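Local atomic coordinates of NH(3)-dependent NAD(+) synthetase (Francisella tularensis subsp. holarctica LVS, PDB entry 3FIU), a protein that belongs to the NAD synthase family of the HUP clan, has a parallel sheet between helices, and binds adenosine monophosphate, pyrophosphate and magnesium. Residues W148-F153 against N231-R236; W19-C24 against T52-T57; L59-D64 against R122-Y127. All blocks are in the same frame, centred on the assembly; numbering follows the deposited sequence.

Contact 1 (W148-F153 against N231-R236); sequences WYMGYF and NFWHNR
Tyr149 and His234 lie ring on ring where the end of helix 145-150 meets the last turn of helix 224-235, an instance of one side chain held by its face and its edge together. The rings form an offset stack, centroids 3.6 Å apart and planes 9° from parallel. With CG anti to the backbone nitrogen (chi1 -178°), the His234 side chain runs at about a right angle to that of Tyr149, though the rings stay nearly parallel, and it presents ND1 to the first helix. ND1 donates to Tyr149 O at 2.7 Å, on a lone pair and within the imidazole plane, with an N-H...O angle of 163°. Bond and stack together fix the rotation of the imidazole.

The packing continues through Trp233. The bent chain of Met150 brings CE to 3.6 Å from Trp233 CB, and beyond the Schellman motif closed by Gly151 the ring of Tyr152 meets Trp233 obliquely, CG to CZ3 3.6 Å. Inside the contact a water joins Met150 O and Trp233 O, two acceptors that cannot bond each other directly.

Looser and wetter is the side where a second water links Tyr149 OH to Asn231 OD1, both residues being partly exposed.

Helix 202-206 backs the apolar part, its Met206 touching Met150, Tyr152 and Trp233, while helix 210-218 sets Phe216 against the Tyr149 ring and Ile213 against Met150.

Contact 2 (W19-C24 against T52-T57); sequences WLSDSC and TGLPTT
Thr52 OG1 is held from two directions at the end of helix 40-51: it accepts from Leu54 N at 3.0 Å, with an N-H...O angle of 162°, and is also hydrogen-bonded to Ala49 O. The first bond makes an ST turn, and the second ties the hydroxyl back to the helix that the chain is leaving. This illustrates how a threonine can spend its polar branch on its own turn and its methyl on a neighbour. The side chain of Thr52 starts toward helix 9-25, and with OG1 between the backbone nitrogen and the carbonyl carbon (chi1 69°) CG2 touches Leu20 CB at 3.9 Å and lies 3.9 Å from Ser21 N.

Leu54 makes the other half of the contact. Its CD1 methyl lies between Ser21 and Cys24, about one turn apart, 3.9 Å from Ser21 OG and 4.0 Å from Cys24 SG. Leu20, Ser21 and Cys24 thus offer one face of the helix to two side chains, through van der Waals contacts between carbon, sulfur and hydroxyl oxygen. The buried surface is a modest 187 Å².

The polar bonds near the contact run within each element or to its neighbours, and not between the two segments. Ser23 sends both its backbone N and its OG to Trp19 O, from opposite faces of that carbonyl, and Thr56 OG1 donates to Leu54 O at 3.0 Å. Gly53, with positive phi, carries the chain from the helix into strand 56-60.

The turn belongs to a beta-alpha-beta crossover, in which helix 40-51 joins the adjacent parallel strands 31-35 and 56-60. Helix 9-25 packs beside it: Leu20 meets Leu48 of the crossover helix, while Phe32 of strand 31-35 receives Cys24, Thr52, Leu54 and Thr56.

Contact 3 (L59-D64 against R122-Y127); sequences LILPSD and RLRMMY. With AMP (adenosine monophosphate), chain G.
The guanidinium group of Arg124 spreads one face over the adenine of adenosine monophosphate, with AMP N7 3.5 Å above its plane and the two flat groups nearly parallel, while its edge is turned to the backbone of Leu61 and Ser63. The second flat group, the Tyr127 ring, takes Leu61 CD2 over one face, toward the rim. This is the nucleotide pocket of a HUP-type parallel alpha/beta fold, in which the chain leaving a strand's carboxyl end meets the base.

Leu61 shows the principle of a single residue serving two partners through its backbone. Its N donates to AMP N1 at 2.9 Å, while its O receives two donors from one arginine, NE at 2.7 Å and NH2 at 3.0 Å. The acceptor lies within 3° of the guanidinium plane for both bonds, so the side-on grip sets how the group is turned and holds it flat against the base. Two donors on one carbonyl probably polarise it. Thr142 OG1 and Gly35 O also bond the nucleotide.

The rest of the contact is apolar: Leu59 CD1 lies 4.0 Å from Tyr127 CB, and Leu61 CD1 comes to 3.8 Å from the same carbon. Tyr127 then reaches the second subunit, where its OH bonds Ser100 OG and its ring meets Phe97.

Arg124, extended from CG to NE, runs past Leu61 in the opposite direction, with NE 3.7 Å from Leu61 CB; the same CB lies 3.7 Å from AMP N1.

Overall arrangement
Strand 56-60 is common to contacts 2 and 3: contact 2 lies where the chain enters it and contact 3 where it leaves, with centres about 22 Å apart. Contact 3 is buried, at the nucleotide and close to the second subunit, and it joins backbone recognition to leucine packing. Contact 2, partly buried, has loose van der Waals packing across it, while its hydrogen bonds serve the turn and the helix and do not join the two. Contact 1 lies across the chain's centre from contact 2, their centres about 30 Å apart, and joins two helix ends without any strand. Also partly buried, it depends on stacked rings, one short, nearly straight side-chain-to-backbone bond and bridging water.

Contact 1 (W148-F153 against N231-R236)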
loop_
_atom_site.group_PDB
_atom_site.type_symbol
_atom_site.label_atom_id
_atom_site.label_comp_id
_atom_site.label_asym_id
_atom_site.label_seq_id
_atom_site.Cartn_x
_atom_site.Cartn_y
_atom_site.Cartn_z
ATOM N N TRP A 148 -12.317 -4.549 -8.915
ATOM C CA TRP A 148 -12.044 -3.122 -8.896
ATOM C C TRP A 148 -13.327 -2.292 -8.595
ATOM O O TRP A 148 -13.399 -1.529 -7.603
ATOM C CB TRP A 148 -11.344 -2.675 -10.193
ATOM C CG TRP A 148 -10.566 -1.395 -9.964
ATOM C CD1 TRP A 148 -10.849 -0.153 -10.465
ATOM C CD2 TRP A 148 -9.410 -1.232 -9.115
ATOM N NE1 TRP A 148 -9.925 0.766 -10.000
ATOM C CE2 TRP A 148 -9.031 0.125 -9.179
ATOM C CE3 TRP A 148 -8.648 -2.115 -8.325
ATOM C CZ2 TRP A 148 -7.928 0.630 -8.488
ATOM C CZ3 TRP A 148 -7.541 -1.605 -7.616
ATOM C CH2 TRP A 148 -7.202 -0.241 -7.705
ATOM N N TYR A 149 -14.352 -2.481 -9.416
ATOM C CA TYR A 149 -15.613 -1.762 -9.218
ATOM C C TYR A 149 -16.265 -1.995 -7.857
ATOM O O TYR A 149 -16.830 -1.063 -7.250
ATOM C CB TYR A 149 -16.625 -2.073 -10.347
ATOM C CG TYR A 149 -17.775 -1.086 -10.348
ATOM C CD1 TYR A 149 -17.691 0.116 -11.057
ATOM C CD2 TYR A 149 -18.928 -1.335 -9.607
ATOM C CE1 TYR A 149 -18.759 1.046 -11.034
ATOM C CE2 TYR A 149 -20.007 -0.420 -9.593
ATOM C CZ TYR A 149 -19.896 0.766 -10.290
ATOM O OH TYR A 149 -20.954 1.661 -10.257
ATOM N N MET A 150 -16.223 -3.233 -7.380
ATOM C CA MET A 150 -16.867 -3.571 -6.124
ATOM C C MET A 150 -15.979 -3.171 -4.925
ATOM O O MET A 150 -16.390 -3.290 -3.768
ATOM C CB MET A 150 -17.178 -5.060 -6.085
ATOM C CG MET A 150 -18.114 -5.534 -7.211
ATOM S SD MET A 150 -19.792 -4.962 -6.835
ATOM C CE MET A 150 -20.284 -6.168 -5.605
ATOM N N GLY A 151 -14.769 -2.699 -5.219
ATOM C CA GLY A 151 -13.728 -2.572 -4.189
ATOM C C GLY A 151 -13.525 -3.859 -3.379
ATOM O O GLY A 151 -13.273 -3.789 -2.158
ATOM N N TYR A 152 -13.627 -5.032 -4.031
ATOM C CA TYR A 152 -13.416 -6.305 -3.337
ATOM C C TYR A 152 -11.923 -6.655 -3.401
ATOM O O TYR A 152 -11.486 -7.572 -4.142
ATOM C CB TYR A 152 -14.291 -7.457 -3.901
ATOM C CG TYR A 152 -14.416 -8.651 -2.945
ATOM C CD1 TYR A 152 -15.395 -9.627 -3.116
ATOM C CD2 TYR A 152 -13.541 -8.798 -1.856
ATOM C CE1 TYR A 152 -15.499 -10.725 -2.231
ATOM C CE2 TYR A 152 -13.632 -9.884 -0.978
ATOM C CZ TYR A 152 -14.611 -10.847 -1.168
ATOM O OH TYR A 152 -14.679 -11.908 -0.270
ATOM N N PHE A 153 -11.160 -5.875 -2.648
ATOM C CA PHE A 153 -9.722 -6.036 -2.505
ATOM C C PHE A 153 -9.299 -5.255 -1.270
ATOM O O PHE A 153 -10.033 -4.383 -0.790
ATOM C CB PHE A 153 -8.960 -5.565 -3.760
ATOM C CG PHE A 153 -9.144 -4.099 -4.091
ATOM C CD1 PHE A 153 -8.361 -3.112 -3.463
ATOM C CD2 PHE A 153 -10.067 -3.703 -5.060
ATOM C CE1 PHE A 153 -8.514 -1.743 -3.791
ATOM C CE2 PHE A 153 -10.236 -2.349 -5.392
ATOM C CZ PHE A 153 -9.454 -1.361 -4.742
ATOM N N ASN A 231 -24.235 -1.383 -5.900
ATOM C CA ASN A 231 -24.043 -0.014 -5.383
ATOM C C ASN A 231 -23.566 0.001 -3.934
ATOM O O ASN A 231 -22.800 0.868 -3.583
ATOM C CB ASN A 231 -25.331 0.829 -5.467
ATOM C CG ASN A 231 -25.748 1.162 -6.898
ATOM O OD1 ASN A 231 -24.992 1.788 -7.668
ATOM N ND2 ASN A 231 -26.990 0.808 -7.238
ATOM N N PHE A 232 -24.025 -0.931 -3.083
ATOM C CA PHE A 232 -23.584 -0.942 -1.681
ATOM C C PHE A 232 -22.044 -1.094 -1.564
ATOM O O PHE A 232 -21.377 -0.290 -0.900
ATOM C CB PHE A 232 -24.285 -2.033 -0.856
ATOM C CG PHE A 232 -23.668 -2.242 0.502
ATOM C CD1 PHE A 232 -22.860 -3.350 0.752
ATOM C CD2 PHE A 232 -23.841 -1.303 1.515
ATOM C CE1 PHE A 232 -22.262 -3.541 2.005
ATOM C CE2 PHE A 232 -23.243 -1.486 2.777
ATOM C CZ PHE A 232 -22.454 -2.611 3.015
ATOM N N TRP A 233 -21.507 -2.125 -2.214
ATOM C CA TRP A 233 -20.059 -2.358 -2.296
ATOM C C TRP A 233 -19.284 -1.211 -2.972
ATOM O O TRP A 233 -18.258 -0.740 -2.457
ATOM C CB TRP A 233 -19.788 -3.695 -3.015
ATOM C CG TRP A 233 -20.030 -4.885 -2.131
ATOM C CD1 TRP A 233 -21.234 -5.321 -1.645
ATOM C CD2 TRP A 233 -19.043 -5.795 -1.622
ATOM N NE1 TRP A 233 -21.059 -6.433 -0.852
ATOM C CE2 TRP A 233 -19.724 -6.754 -0.827
ATOM C CE3 TRP A 233 -17.651 -5.912 -1.779
ATOM C CZ2 TRP A 233 -19.052 -7.814 -0.181
ATOM C CZ3 TRP A 233 -16.990 -6.962 -1.135
ATOM C CH2 TRP A 233 -17.691 -7.899 -0.349
ATOM N N HIS A 234 -19.753 -0.765 -4.128
ATOM C CA HIS A 234 -19.060 0.279 -4.872
ATOM C C HIS A 234 -19.017 1.550 -4.042
ATOM O O HIS A 234 -17.996 2.247 -4.021
ATOM C CB HIS A 234 -19.761 0.572 -6.193
ATOM C CG HIS A 234 -19.079 1.607 -7.033
ATOM N ND1 HIS A 234 -17.897 1.372 -7.693
ATOM C CD2 HIS A 234 -19.423 2.883 -7.325
ATOM C CE1 HIS A 234 -17.538 2.456 -8.359
ATOM N NE2 HIS A 234 -18.453 3.389 -8.154
ATOM N N ASN A 235 -20.132 1.841 -3.364
ATOM C CA ASN A 235 -20.257 3.094 -2.620
ATOM C C ASN A 235 -19.343 3.211 -1.413
ATOM O O ASN A 235 -18.848 4.294 -1.116
ATOM C CB ASN A 235 -21.706 3.336 -2.182
ATOM C CG ASN A 235 -22.584 3.843 -3.320
ATOM O OD1 ASN A 235 -22.088 4.340 -4.359
ATOM N ND2 ASN A 235 -23.907 3.730 -3.130
ATOM N N ARG A 236 -19.151 2.106 -0.701
ATOM C CA ARG A 236 -18.350 2.133 0.507
ATOM C C ARG A 236 -16.839 2.078 0.212
ATOM O O ARG A 236 -16.030 2.159 1.139
ATOM C CB ARG A 236 -18.778 1.010 1.456
ATOM C CG ARG A 236 -18.460 -0.364 0.942
ATOM C CD ARG A 236 -18.638 -1.389 2.038
ATOM N NE ARG A 236 -18.497 -2.728 1.486
ATOM C CZ ARG A 236 -18.687 -3.846 2.175
ATOM N NH1 ARG A 236 -19.029 -3.787 3.458
ATOM N NH2 ARG A 236 -18.535 -5.024 1.572
HETATM O O HOH W 1 -22.654 1.094 -8.355
HETATM O O HOH W 2 -16.233 -2.375 -1.214
#

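Contact 2 (W19-C24 against T52-T57)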
loop_
_atom_site.group_PDB
_atom_site.type_symbol
_atom_site.label_atom_id
_atom_site.label_comp_id
_atom_site.label_asym_id
_atom_site.label_seq_id
_atom_site.Cartn_x
_atom_site.Cartn_y
_atom_site.Cartn_z
ATOM N N TRP A 19 1.995 -5.536 -24.019
ATOM C CA TRP A 19 1.919 -4.443 -23.046
ATOM C C TRP A 19 2.694 -4.755 -21.757
ATOM O O TRP A 19 3.455 -3.916 -21.262
ATOM C CB TRP A 19 0.459 -4.103 -22.768
ATOM C CG TRP A 19 0.252 -3.025 -21.728
ATOM C CD1 TRP A 19 0.350 -1.677 -21.913
ATOM C CD2 TRP A 19 -0.085 -3.220 -20.347
ATOM N NE1 TRP A 19 0.084 -1.011 -20.732
ATOM C CE2 TRP A 19 -0.187 -1.937 -19.757
ATOM C CE3 TRP A 19 -0.332 -4.356 -19.559
ATOM C CZ2 TRP A 19 -0.503 -1.758 -18.412
ATOM C CZ3 TRP A 19 -0.646 -4.184 -18.215
ATOM C CH2 TRP A 19 -0.744 -2.887 -17.658
ATOM N N LEU A 20 2.517 -5.953 -21.214
ATOM C CA LEU A 20 3.291 -6.352 -20.051
ATOM C C LEU A 20 4.786 -6.273 -20.338
ATOM O O LEU A 20 5.548 -5.706 -19.539
ATOM C CB LEU A 20 2.914 -7.759 -19.577
ATOM C CG LEU A 20 1.625 -7.886 -18.778
ATOM C CD1 LEU A 20 1.269 -9.358 -18.633
ATOM C CD2 LEU A 20 1.688 -7.173 -17.407
ATOM N N SER A 21 5.197 -6.813 -21.488
ATOM C CA SER A 21 6.599 -6.803 -21.868
ATOM C C SER A 21 7.163 -5.388 -21.975
ATOM O O SER A 21 8.160 -5.085 -21.337
ATOM C CB SER A 21 6.841 -7.576 -23.173
ATOM O OG SER A 21 8.236 -7.652 -23.368
ATOM N N ASP A 22 6.495 -4.538 -22.750
ATOM C CA ASP A 22 6.919 -3.158 -22.965
ATOM C C ASP A 22 6.903 -2.387 -21.649
ATOM O O ASP A 22 7.843 -1.664 -21.349
ATOM C CB ASP A 22 5.996 -2.434 -23.964
ATOM C CG ASP A 22 6.133 -2.939 -25.416
ATOM O OD1 ASP A 22 5.276 -2.551 -26.248
ATOM O OD2 ASP A 22 7.079 -3.698 -25.741
ATOM N N SER A 23 5.830 -2.537 -20.877
ATOM C CA SER A 23 5.711 -1.862 -19.597
ATOM C C SER A 23 6.867 -2.220 -18.668
ATOM O O SER A 23 7.432 -1.347 -18.025
ATOM C CB SER A 23 4.357 -2.170 -18.942
ATOM O OG SER A 23 3.310 -1.569 -19.695
ATOM N N CYS A 24 7.235 -3.497 -18.634
ATOM C CA CYS A 24 8.301 -3.988 -17.756
ATOM C C CYS A 24 9.682 -3.515 -18.209
ATOM O O CYS A 24 10.453 -2.963 -17.411
ATOM C CB CYS A 24 8.242 -5.508 -17.662
ATOM S SG CYS A 24 9.456 -6.258 -16.605
ATOM N N THR A 52 5.470 -13.430 -21.960
ATOM C CA THR A 52 6.381 -12.349 -22.369
ATOM C C THR A 52 7.807 -12.856 -22.586
ATOM O O THR A 52 8.615 -12.170 -23.197
ATOM C CB THR A 52 6.509 -11.220 -21.292
ATOM O OG1 THR A 52 7.195 -11.729 -20.143
ATOM C CG2 THR A 52 5.147 -10.628 -20.904
ATOM N N GLY A 53 8.116 -14.033 -22.041
ATOM C CA GLY A 53 9.480 -14.567 -22.028
ATOM C C GLY A 53 10.422 -13.899 -21.031
ATOM O O GLY A 53 11.606 -14.240 -20.979
ATOM N N LEU A 54 9.919 -12.943 -20.247
ATOM C CA LEU A 54 10.719 -12.320 -19.184
ATOM C C LEU A 54 10.660 -13.151 -17.902
ATOM O O LEU A 54 9.667 -13.827 -17.677
ATOM C CB LEU A 54 10.251 -10.893 -18.908
ATOM C CG LEU A 54 10.315 -9.891 -20.081
ATOM C CD1 LEU A 54 9.430 -8.688 -19.784
ATOM C CD2 LEU A 54 11.749 -9.467 -20.327
ATOM N N PRO A 55 11.741 -13.135 -17.090
ATOM C CA PRO A 55 11.776 -13.855 -15.814
ATOM C C PRO A 55 10.507 -13.599 -15.008
ATOM O O PRO A 55 10.083 -12.457 -14.867
ATOM C CB PRO A 55 12.984 -13.250 -15.100
ATOM C CG PRO A 55 13.939 -12.899 -16.225
ATOM C CD PRO A 55 13.023 -12.452 -17.373
ATOM N N THR A 56 9.906 -14.664 -14.496
ATOM C CA THR A 56 8.602 -14.564 -13.832
ATOM C C THR A 56 8.668 -15.502 -12.629
ATOM O O THR A 56 8.952 -16.673 -12.797
ATOM C CB THR A 56 7.438 -15.018 -14.759
ATOM O OG1 THR A 56 7.300 -14.104 -15.861
ATOM C CG2 THR A 56 6.085 -15.052 -13.986
ATOM N N THR A 57 8.400 -14.991 -11.437
ATOM C CA THR A 57 8.431 -15.855 -10.235
ATOM C C THR A 57 7.081 -15.815 -9.574
ATOM O O THR A 57 6.475 -14.731 -9.471
ATOM C CB THR A 57 9.501 -15.317 -9.250
ATOM O OG1 THR A 57 10.783 -15.416 -9.874
ATOM C CG2 THR A 57 9.530 -16.091 -7.882
#

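Contact 3 (L59-D64 against R122-Y127)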
loop_
_atom_site.group_PDB
_atom_site.type_symbol
_atom_site.label_atom_id
_atom_site.label_comp_id
_atom_site.label_asym_id
_atom_site.label_seq_id
_atom_site.Cartn_x
_atom_site.Cartn_y
_atom_site.Cartn_z
ATOM N N LEU A 59 4.925 -16.555 -5.963
ATOM C CA LEU A 59 4.953 -16.836 -4.554
ATOM C C LEU A 59 3.626 -17.477 -4.153
ATOM O O LEU A 59 2.569 -16.967 -4.468
ATOM C CB LEU A 59 5.200 -15.554 -3.736
ATOM C CG LEU A 59 6.448 -14.752 -4.072
ATOM C CD1 LEU A 59 6.632 -13.642 -2.999
ATOM C CD2 LEU A 59 7.669 -15.689 -4.142
ATOM N N ILE A 60 3.707 -18.606 -3.461
ATOM C CA ILE A 60 2.542 -19.173 -2.792
ATOM C C ILE A 60 2.649 -18.876 -1.314
ATOM O O ILE A 60 3.637 -19.226 -0.663
ATOM C CB ILE A 60 2.426 -20.672 -3.047
ATOM C CG1 ILE A 60 2.353 -20.948 -4.549
ATOM C CG2 ILE A 60 1.203 -21.307 -2.249
ATOM C CD1 ILE A 60 2.360 -22.443 -4.879
ATOM N N LEU A 61 1.602 -18.250 -0.771
ATOM C CA LEU A 61 1.696 -17.621 0.546
ATOM C C LEU A 61 0.520 -18.006 1.431
ATOM O O LEU A 61 -0.295 -17.140 1.821
ATOM C CB LEU A 61 1.795 -16.079 0.387
ATOM C CG LEU A 61 2.993 -15.655 -0.458
ATOM C CD1 LEU A 61 2.943 -14.153 -0.841
ATOM C CD2 LEU A 61 4.244 -15.955 0.371
ATOM N N PRO A 62 0.425 -19.303 1.771
ATOM C CA PRO A 62 -0.726 -19.726 2.568
ATOM C C PRO A 62 -0.716 -19.253 4.023
ATOM O O PRO A 62 0.342 -19.133 4.654
ATOM C CB PRO A 62 -0.646 -21.253 2.502
ATOM C CG PRO A 62 0.778 -21.563 2.215
ATOM C CD PRO A 62 1.335 -20.426 1.446
ATOM N N SER A 63 -1.901 -19.009 4.566
ATOM C CA SER A 63 -2.056 -18.926 6.013
ATOM C C SER A 63 -2.789 -20.194 6.448
ATOM O O SER A 63 -3.206 -20.985 5.615
ATOM C CB SER A 63 -2.868 -17.702 6.385
ATOM O OG SER A 63 -4.210 -17.855 5.909
ATOM N N ASP A 64 -2.958 -20.402 7.746
ATOM C CA ASP A 64 -3.671 -21.598 8.180
ATOM C C ASP A 64 -5.131 -21.593 7.731
ATOM O O ASP A 64 -5.735 -22.643 7.677
ATOM C CB ASP A 64 -3.540 -21.788 9.691
ATOM C CG ASP A 64 -2.133 -22.209 10.094
ATOM O OD1 ASP A 64 -1.295 -22.509 9.203
ATOM O OD2 ASP A 64 -1.866 -22.239 11.305
ATOM N N ARG A 122 -1.952 -7.739 3.233
ATOM C CA ARG A 122 -0.862 -6.795 3.292
ATOM C C ARG A 122 0.463 -7.524 3.572
ATOM O O ARG A 122 1.484 -7.118 3.078
ATOM C CB ARG A 122 -1.153 -5.776 4.391
ATOM C CG ARG A 122 -2.365 -4.886 3.997
ATOM C CD ARG A 122 -2.741 -3.914 5.112
ATOM N NE ARG A 122 -3.881 -3.119 4.619
ATOM C CZ ARG A 122 -5.022 -2.919 5.262
ATOM N NH1 ARG A 122 -5.169 -3.354 6.511
ATOM N NH2 ARG A 122 -5.999 -2.218 4.658
ATOM N N LEU A 123 0.431 -8.577 4.372
ATOM C CA LEU A 123 1.625 -9.424 4.475
ATOM C C LEU A 123 2.056 -9.977 3.112
ATOM O O LEU A 123 3.250 -9.965 2.766
ATOM C CB LEU A 123 1.409 -10.585 5.434
ATOM C CG LEU A 123 1.591 -10.286 6.912
ATOM C CD1 LEU A 123 1.247 -11.539 7.686
ATOM C CD2 LEU A 123 3.032 -9.832 7.201
ATOM N N ARG A 124 1.093 -10.466 2.328
ATOM C CA ARG A 124 1.429 -10.961 0.995
ATOM C C ARG A 124 2.060 -9.867 0.132
ATOM O O ARG A 124 3.008 -10.129 -0.573
ATOM C CB ARG A 124 0.188 -11.565 0.306
ATOM C CG ARG A 124 -0.232 -12.873 1.025
ATOM C CD ARG A 124 -1.210 -13.762 0.222
ATOM N NE ARG A 124 -1.629 -14.878 1.077
ATOM C CZ ARG A 124 -2.763 -14.923 1.776
ATOM N NH1 ARG A 124 -3.664 -13.940 1.710
ATOM N NH2 ARG A 124 -3.011 -15.969 2.547
ATOM N N MET A 125 1.529 -8.645 0.207
ATOM C CA MET A 125 2.121 -7.473 -0.466
ATOM C C MET A 125 3.586 -7.308 -0.064
ATOM O O MET A 125 4.462 -7.085 -0.937
ATOM C CB MET A 125 1.302 -6.204 -0.161
ATOM C CG MET A 125 1.841 -4.895 -0.824
ATOM S SD MET A 125 3.190 -4.188 0.119
ATOM C CE MET A 125 2.369 -3.491 1.569
ATOM N N MET A 126 3.861 -7.480 1.224
ATOM C CA MET A 126 5.227 -7.346 1.746
ATOM C C MET A 126 6.152 -8.395 1.123
ATOM O O MET A 126 7.241 -8.073 0.672
ATOM C CB MET A 126 5.245 -7.494 3.268
ATOM C CG MET A 126 4.683 -6.252 4.010
ATOM S SD MET A 126 4.830 -6.340 5.790
ATOM C CE MET A 126 6.595 -6.610 6.005
ATOM N N TYR A 127 5.702 -9.648 1.103
ATOM C CA TYR A 127 6.482 -10.713 0.462
ATOM C C TYR A 127 6.809 -10.397 -0.974
ATOM O O TYR A 127 7.965 -10.507 -1.396
ATOM C CB TYR A 127 5.761 -12.068 0.556
ATOM C CG TYR A 127 5.875 -12.651 1.922
ATOM C CD1 TYR A 127 7.070 -13.255 2.350
ATOM C CD2 TYR A 127 4.793 -12.598 2.811
ATOM C CE1 TYR A 127 7.171 -13.800 3.630
ATOM C CE2 TYR A 127 4.883 -13.121 4.065
ATOM C CZ TYR A 127 6.085 -13.704 4.477
ATOM O OH TYR A 127 6.141 -14.200 5.733
HETATM P P AMP G . -8.729 -12.815 -4.134
HETATM O O1P AMP G . -9.224 -11.992 -5.309
HETATM O O2P AMP G . -8.927 -12.089 -2.793
HETATM O O3P AMP G . -9.093 -14.257 -4.069
HETATM O "O5'" AMP G . -7.104 -12.784 -4.223
HETATM C "C5'" AMP G . -6.447 -11.552 -4.585
HETATM C "C4'" AMP G . -4.996 -11.866 -4.903
HETATM O "O4'" AMP G . -4.232 -12.074 -3.707
HETATM C "C3'" AMP G . -4.810 -13.166 -5.674
HETATM O "O3'" AMP G . -5.074 -12.924 -7.049
HETATM C "C2'" AMP G . -3.340 -13.477 -5.404
HETATM O "O2'" AMP G . -2.475 -12.753 -6.307
HETATM C "C1'" AMP G . -3.154 -12.978 -3.969
HETATM N N9 AMP G . -3.316 -14.123 -3.043
HETATM C C8 AMP G . -4.426 -14.459 -2.332
HETATM N N7 AMP G . -4.216 -15.583 -1.596
HETATM C C5 AMP G . -2.953 -15.990 -1.870
HETATM C C6 AMP G . -2.091 -17.096 -1.415
HETATM N N6 AMP G . -2.566 -18.034 -0.562
HETATM N N1 AMP G . -0.845 -17.118 -1.923
HETATM C C2 AMP G . -0.357 -16.214 -2.797
HETATM N N3 AMP G . -1.079 -15.152 -3.251
HETATM C C4 AMP G . -2.360 -15.020 -2.805
#